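Local coordinates for protein glycerol dehydrogenase (Schizosaccharomyces pombe, PDB 1TA9) that oxidises glycerol to dihydroxyacetone in glycerol assimilation, probably with NAD(+) as hydride acceptor and zinc as cofactor, at residues 232-237 / 269-274; 261-266 / 302-307. All blocks are in the same frame, centred on the assembly; numbering follows the deposited sequence.

Contact 1: 232-237 / 269-274. With K (potassium ion), chain J; ZN (zinc ion), chain I.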
loop_
_atom_site.group_PDB
_atom_site.type_symbol
_atom_site.label_atom_id
_atom_site.label_comp_id
_atom_site.label_asym_id
_atom_site.label_seq_id
_atom_site.Cartn_x
_atom_site.Cartn_y
_atom_site.Cartn_z
ATOM N N ASP B 232 -10.457 -28.339 -15.606
ATOM C CA ASP B 232 -9.994 -29.342 -14.661
ATOM C C ASP B 232 -8.864 -28.736 -13.825
ATOM O O ASP B 232 -8.822 -28.902 -12.608
ATOM C CB ASP B 232 -9.487 -30.579 -15.410
ATOM C CG ASP B 232 -9.471 -31.820 -14.536
ATOM O OD1 ASP B 232 -8.828 -32.822 -14.918
ATOM O OD2 ASP B 232 -10.115 -31.794 -13.469
ATOM N N ALA B 233 -7.958 -28.017 -14.481
ATOM C CA ALA B 233 -6.829 -27.407 -13.782
ATOM C C ALA B 233 -7.277 -26.361 -12.751
ATOM O O ALA B 233 -6.653 -26.207 -11.697
ATOM C CB ALA B 233 -5.867 -26.782 -14.794
ATOM N N LEU B 234 -8.357 -25.648 -13.052
ATOM C CA LEU B 234 -8.871 -24.638 -12.129
ATOM C C LEU B 234 -9.322 -25.200 -10.780
ATOM O O LEU B 234 -9.257 -24.507 -9.766
ATOM C CB LEU B 234 -10.040 -23.877 -12.763
ATOM C CG LEU B 234 -9.671 -22.742 -13.720
ATOM C CD1 LEU B 234 -10.929 -22.231 -14.413
ATOM C CD2 LEU B 234 -8.985 -21.625 -12.944
ATOM N N SER B 235 -9.780 -26.445 -10.752
ATOM C CA SER B 235 -10.236 -27.017 -9.492
ATOM C C SER B 235 -9.095 -27.490 -8.592
ATOM O O SER B 235 -9.272 -27.631 -7.382
ATOM C CB SER B 235 -11.191 -28.185 -9.747
ATOM O OG SER B 235 -10.503 -29.316 -10.241
ATOM N N THR B 236 -7.924 -27.715 -9.178
ATOM C CA THR B 236 -6.776 -28.195 -8.420
ATOM C C THR B 236 -6.442 -27.374 -7.177
ATOM O O THR B 236 -6.392 -27.917 -6.073
ATOM C CB THR B 236 -5.514 -28.270 -9.300
ATOM O OG1 THR B 236 -5.749 -29.167 -10.390
ATOM C CG2 THR B 236 -4.327 -28.775 -8.488
ATOM N N TRP B 237 -6.207 -26.077 -7.348
ATOM C CA TRP B 237 -5.869 -25.239 -6.209
ATOM C C TRP B 237 -7.010 -25.212 -5.196
ATOM O O TRP B 237 -6.779 -25.321 -3.992
ATOM C CB TRP B 237 -5.551 -23.809 -6.661
ATOM C CG TRP B 237 -5.169 -22.898 -5.530
ATOM C CD1 TRP B 237 -3.965 -22.846 -4.882
ATOM C CD2 TRP B 237 -6.007 -21.925 -4.899
ATOM N NE1 TRP B 237 -4.006 -21.897 -3.886
ATOM C CE2 TRP B 237 -5.247 -21.316 -3.875
ATOM C CE3 TRP B 237 -7.330 -21.507 -5.100
ATOM C CZ2 TRP B 237 -5.767 -20.310 -3.053
ATOM C CZ3 TRP B 237 -7.848 -20.503 -4.278
ATOM C CH2 TRP B 237 -7.064 -19.918 -3.268
ATOM N N ASP B 269 -1.529 -19.846 -10.592
ATOM C CA ASP B 269 -0.837 -18.669 -11.110
ATOM C C ASP B 269 -0.638 -18.686 -12.618
ATOM O O ASP B 269 -0.790 -17.661 -13.287
ATOM C CB ASP B 269 0.528 -18.520 -10.442
ATOM C CG ASP B 269 0.430 -18.076 -8.994
ATOM O OD1 ASP B 269 1.493 -17.943 -8.351
ATOM O OD2 ASP B 269 -0.699 -17.862 -8.501
ATOM N N THR B 270 -0.278 -19.847 -13.151
ATOM C CA THR B 270 -0.044 -19.980 -14.589
ATOM C C THR B 270 -1.329 -19.780 -15.387
ATOM O O THR B 270 -1.330 -19.128 -16.439
ATOM C CB THR B 270 0.564 -21.358 -14.907
ATOM O OG1 THR B 270 1.805 -21.490 -14.204
ATOM C CG2 THR B 270 0.820 -21.510 -16.405
ATOM N N LEU B 271 -2.430 -20.331 -14.889
ATOM C CA LEU B 271 -3.699 -20.179 -15.584
ATOM C C LEU B 271 -4.116 -18.710 -15.593
ATOM O O LEU B 271 -4.578 -18.190 -16.610
ATOM C CB LEU B 271 -4.780 -21.018 -14.905
ATOM C CG LEU B 271 -4.591 -22.536 -14.952
ATOM C CD1 LEU B 271 -5.719 -23.190 -14.169
ATOM C CD2 LEU B 271 -4.588 -23.026 -16.408
ATOM N N GLU B 272 -3.953 -18.042 -14.456
ATOM C CA GLU B 272 -4.312 -16.635 -14.355
ATOM C C GLU B 272 -3.548 -15.783 -15.363
ATOM O O GLU B 272 -4.108 -14.881 -15.979
ATOM C CB GLU B 272 -4.050 -16.120 -12.937
ATOM C CG GLU B 272 -5.145 -16.500 -11.948
ATOM C CD GLU B 272 -4.901 -15.953 -10.550
ATOM O OE1 GLU B 272 -4.448 -14.792 -10.424
ATOM O OE2 GLU B 272 -5.178 -16.682 -9.575
ATOM N N LYS B 273 -2.270 -16.082 -15.541
ATOM C CA LYS B 273 -1.445 -15.315 -16.465
ATOM C C LYS B 273 -1.601 -15.709 -17.929
ATOM O O LYS B 273 -1.659 -14.845 -18.804
ATOM C CB LYS B 273 0.038 -15.464 -16.111
ATOM C CG LYS B 273 0.475 -14.838 -14.796
ATOM C CD LYS B 273 1.955 -15.139 -14.560
ATOM C CE LYS B 273 2.468 -14.529 -13.265
ATOM N NZ LYS B 273 3.909 -14.866 -13.065
ATOM N N TYR B 274 -1.699 -17.008 -18.189
ATOM C CA TYR B 274 -1.729 -17.495 -19.562
ATOM C C TYR B 274 -2.928 -18.257 -20.126
ATOM O O TYR B 274 -2.923 -18.596 -21.306
ATOM C CB TYR B 274 -0.478 -18.351 -19.775
ATOM C CG TYR B 274 0.804 -17.637 -19.414
ATOM C CD1 TYR B 274 1.320 -16.641 -20.238
ATOM C CD2 TYR B 274 1.486 -17.936 -18.231
ATOM C CE1 TYR B 274 2.481 -15.954 -19.901
ATOM C CE2 TYR B 274 2.656 -17.250 -17.881
ATOM C CZ TYR B 274 3.145 -16.262 -18.725
ATOM O OH TYR B 274 4.302 -15.582 -18.414
HETATM K K K J . -8.006 -31.100 -11.047
HETATM ZN ZN ZN I . -10.277 -33.971 -13.043
HETATM O O HOH W 1 -8.366 -31.095 -8.492
#

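Contact 2: 261-266 / 302-307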
loop_
_atom_site.group_PDB
_atom_site.type_symbol
_atom_site.label_atom_id
_atom_site.label_comp_id
_atom_site.label_asym_id
_atom_site.label_seq_id
_atom_site.Cartn_x
_atom_site.Cartn_y
_atom_site.Cartn_z
ATOM N N ARG B 261 1.743 -28.361 -2.393
ATOM C CA ARG B 261 0.922 -27.168 -2.248
ATOM C C ARG B 261 1.419 -26.045 -3.158
ATOM O O ARG B 261 0.624 -25.290 -3.710
ATOM C CB ARG B 261 0.923 -26.708 -0.792
ATOM C CG ARG B 261 -0.117 -25.645 -0.493
ATOM C CD ARG B 261 -0.167 -25.328 0.983
ATOM N NE ARG B 261 -1.354 -24.542 1.316
ATOM C CZ ARG B 261 -1.649 -24.124 2.542
ATOM N NH1 ARG B 261 -0.841 -24.417 3.552
ATOM N NH2 ARG B 261 -2.753 -23.419 2.757
ATOM N N TYR B 262 2.734 -25.943 -3.327
ATOM C CA TYR B 262 3.300 -24.906 -4.187
ATOM C C TYR B 262 3.101 -25.225 -5.663
ATOM O O TYR B 262 2.996 -24.318 -6.492
ATOM C CB TYR B 262 4.788 -24.710 -3.884
ATOM C CG TYR B 262 5.040 -23.627 -2.859
ATOM C CD1 TYR B 262 5.477 -22.362 -3.248
ATOM C CD2 TYR B 262 4.808 -23.858 -1.501
ATOM C CE1 TYR B 262 5.679 -21.353 -2.313
ATOM C CE2 TYR B 262 5.005 -22.857 -0.559
ATOM C CZ TYR B 262 5.441 -21.606 -0.971
ATOM O OH TYR B 262 5.632 -20.612 -0.041
ATOM N N ILE B 263 3.049 -26.509 -6.001
ATOM C CA ILE B 263 2.828 -26.892 -7.393
ATOM C C ILE B 263 1.377 -26.566 -7.745
ATOM O O ILE B 263 1.076 -26.184 -8.874
ATOM C CB ILE B 263 3.119 -28.393 -7.622
ATOM C CG1 ILE B 263 4.596 -28.675 -7.316
ATOM C CG2 ILE B 263 2.811 -28.777 -9.068
ATOM C CD1 ILE B 263 4.977 -30.143 -7.373
ATOM N N ALA B 264 0.479 -26.709 -6.770
ATOM C CA ALA B 264 -0.928 -26.384 -6.990
ATOM C C ALA B 264 -1.018 -24.874 -7.216
ATOM O O ALA B 264 -1.798 -24.403 -8.044
ATOM C CB ALA B 264 -1.770 -26.786 -5.783
ATOM N N ARG B 265 -0.213 -24.118 -6.475
ATOM C CA ARG B 265 -0.195 -22.666 -6.613
ATOM C C ARG B 265 0.354 -22.302 -7.994
ATOM O O ARG B 265 -0.131 -21.373 -8.639
ATOM C CB ARG B 265 0.683 -22.032 -5.529
ATOM C CG ARG B 265 0.729 -20.511 -5.596
ATOM C CD ARG B 265 -0.557 -19.889 -5.080
ATOM N NE ARG B 265 -0.774 -18.548 -5.617
ATOM C CZ ARG B 265 -1.734 -17.724 -5.208
ATOM N NH1 ARG B 265 -2.568 -18.099 -4.242
ATOM N NH2 ARG B 265 -1.877 -16.535 -5.780
ATOM N N ALA B 266 1.369 -23.040 -8.437
ATOM C CA ALA B 266 1.971 -22.811 -9.745
ATOM C C ALA B 266 0.891 -22.954 -10.808
ATOM O O ALA B 266 0.835 -22.185 -11.772
ATOM C CB ALA B 266 3.098 -23.816 -9.991
ATOM N N SER B 302 -1.240 -29.377 -12.610
ATOM C CA SER B 302 -2.520 -29.826 -12.100
ATOM C C SER B 302 -2.413 -31.274 -11.610
ATOM O O SER B 302 -2.970 -31.632 -10.572
ATOM C CB SER B 302 -3.587 -29.699 -13.183
ATOM O OG SER B 302 -4.871 -29.910 -12.630
ATOM N N GLY B 303 -1.671 -32.092 -12.351
ATOM C CA GLY B 303 -1.495 -33.485 -11.981
ATOM C C GLY B 303 -0.805 -33.683 -10.644
ATOM O O GLY B 303 -1.351 -34.330 -9.754
ATOM N N LEU B 304 0.393 -33.131 -10.493
ATOM C CA LEU B 304 1.128 -33.268 -9.239
ATOM C C LEU B 304 0.442 -32.489 -8.123
ATOM O O LEU B 304 0.488 -32.887 -6.958
ATOM C CB LEU B 304 2.558 -32.751 -9.394
ATOM C CG LEU B 304 3.493 -33.509 -10.335
ATOM C CD1 LEU B 304 4.832 -32.774 -10.401
ATOM C CD2 LEU B 304 3.677 -34.934 -9.832
ATOM N N GLY B 305 -0.188 -31.376 -8.493
ATOM C CA GLY B 305 -0.877 -30.538 -7.525
ATOM C C GLY B 305 -2.079 -31.197 -6.881
ATOM O O GLY B 305 -2.339 -30.994 -5.697
ATOM N N PHE B 306 -2.822 -31.990 -7.646
ATOM C CA PHE B 306 -3.991 -32.654 -7.090
ATOM C C PHE B 306 -3.639 -33.963 -6.377
ATOM O O PHE B 306 -4.133 -34.225 -5.284
ATOM C CB PHE B 306 -5.051 -32.884 -8.187
ATOM C CG PHE B 306 -5.068 -34.276 -8.763
ATOM C CD1 PHE B 306 -5.616 -35.339 -8.048
ATOM C CD2 PHE B 306 -4.553 -34.519 -10.033
ATOM C CE1 PHE B 306 -5.652 -36.623 -8.592
ATOM C CE2 PHE B 306 -4.587 -35.801 -10.584
ATOM C CZ PHE B 306 -5.137 -36.854 -9.860
ATOM N N GLU B 307 -2.771 -34.773 -6.971
ATOM C CA GLU B 307 -2.424 -36.049 -6.354
ATOM C C GLU B 307 -1.644 -35.895 -5.048
ATOM O O GLU B 307 -1.812 -36.693 -4.118
ATOM C CB GLU B 307 -1.642 -36.931 -7.336
ATOM C CG GLU B 307 -1.459 -38.363 -6.841
ATOM C CD GLU B 307 -0.891 -39.305 -7.896
ATOM O OE1 GLU B 307 -0.789 -40.516 -7.608
ATOM O OE2 GLU B 307 -0.545 -38.848 -9.006
#

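Contact 1: 232-237 / 269-274
With Leu271 CG opposite its own carbonyl carbon (chi1 -65°) and the next bond extended (chi2 177°), methyl CD1 is carried from helix 258-284 onto the turn Ala233-Leu234 of helix 223-245. There it meets Ala233 CB at 3.6 Å and reaches the backbone N of Leu234 at 3.8 Å. Leu234 answers with CD2, which touches the same Leu271 CD1 at 3.8 Å, the two leucine side chains passing each other at a slant. The closest approaches between the segments all run through this one methyl, and those between side chains are apolar; the short side chain of Ala233 points toward Leu271. This is packing within the helical domain of an iron-containing alcohol dehydrogenase, next to its metal site. Away from Leu271, the same turn carries the metal ligands: Asp232 OD2 lies 2.2 Å from the zinc ion, which His315 and His333 also bind, and Asp232 OD1 is a longer 2.6 Å from the zinc. The potassium ion takes Asp232 O at 2.8 Å and Thr236 OG1 at 3.0 Å, with Ser235 OG, a water and Asp182 among its other ligands.

Contact 2: 261-266 / 302-307
Ala264 and Gly305 bring two helices almost backbone to backbone: their CA atoms are 4.2 Å apart, and Ala264 N stands 4.1 Å from Gly305 CA. The segment axes approach to 7.6 Å and cross at -139°, roughly antiparallel but some 40° from exactly so. The missing side chain of Gly305 is consistent with this closeness, since a CB there would point at helix 258-284 and lie 3.1 Å from Ala264 CA. Ala264 against Gly305 is thus a worked case of small residues letting helices approach closely through their backbones.

Beside this crossing the packing is less intimate and passes to branched side chains. Ile263 has CG2 anti to the backbone N, and this methyl rests at 4.0 Å from both Leu304 CB and Gly305 N. Its other arm ends in CD1, which meets Leu304 CD1, also at 4.0 Å, so the two side chains run past each other at an angle. Cutting Ile263 back to an alanine here removes both branches, which is likely to leave Leu304 CB and CD1 without these neighbours and open a gap beside Gly305. The far side of helix 258-284 is more open, with Arg261, Tyr262 and Arg265 partly exposed; Arg261 forms a salt bridge with Glu241, and Tyr262 OH a hydrogen bond with Asp269 of a neighbouring subunit.

Helix 223-245 runs along the pair: Thr240 OG1 hydrogen-bonds to Gly305 O, and Ala233 touches Ser302. Strand 64-67 of the same chain meets Ile263 through Phe66, while Phe66 of the neighbouring subunit packs on Leu304, and Ile263 of that subunit on Ile263.

Contacts 1 and 2 lie in the helical part of the chain, their centres about 10 Å apart, and share helix 258-284. Its later residues meet helix 223-245 in contact 1 and its earlier ones meet helix 289-307 in contact 2. Along the chain the segments alternate: 232-237, 261-266, 269-274, 302-307. The two contacts touch where Thr236 OG1 and Ser302 OG stand 2.5 Å apart in a probable hydrogen bond, with Thr236 CG2 also packed on Gly305. Since Thr236 binds potassium and Ser302 OG also hydrogen-bonds to Asp182, the three helices meet beside the metal site, and both contacts border the same neighbouring subunit.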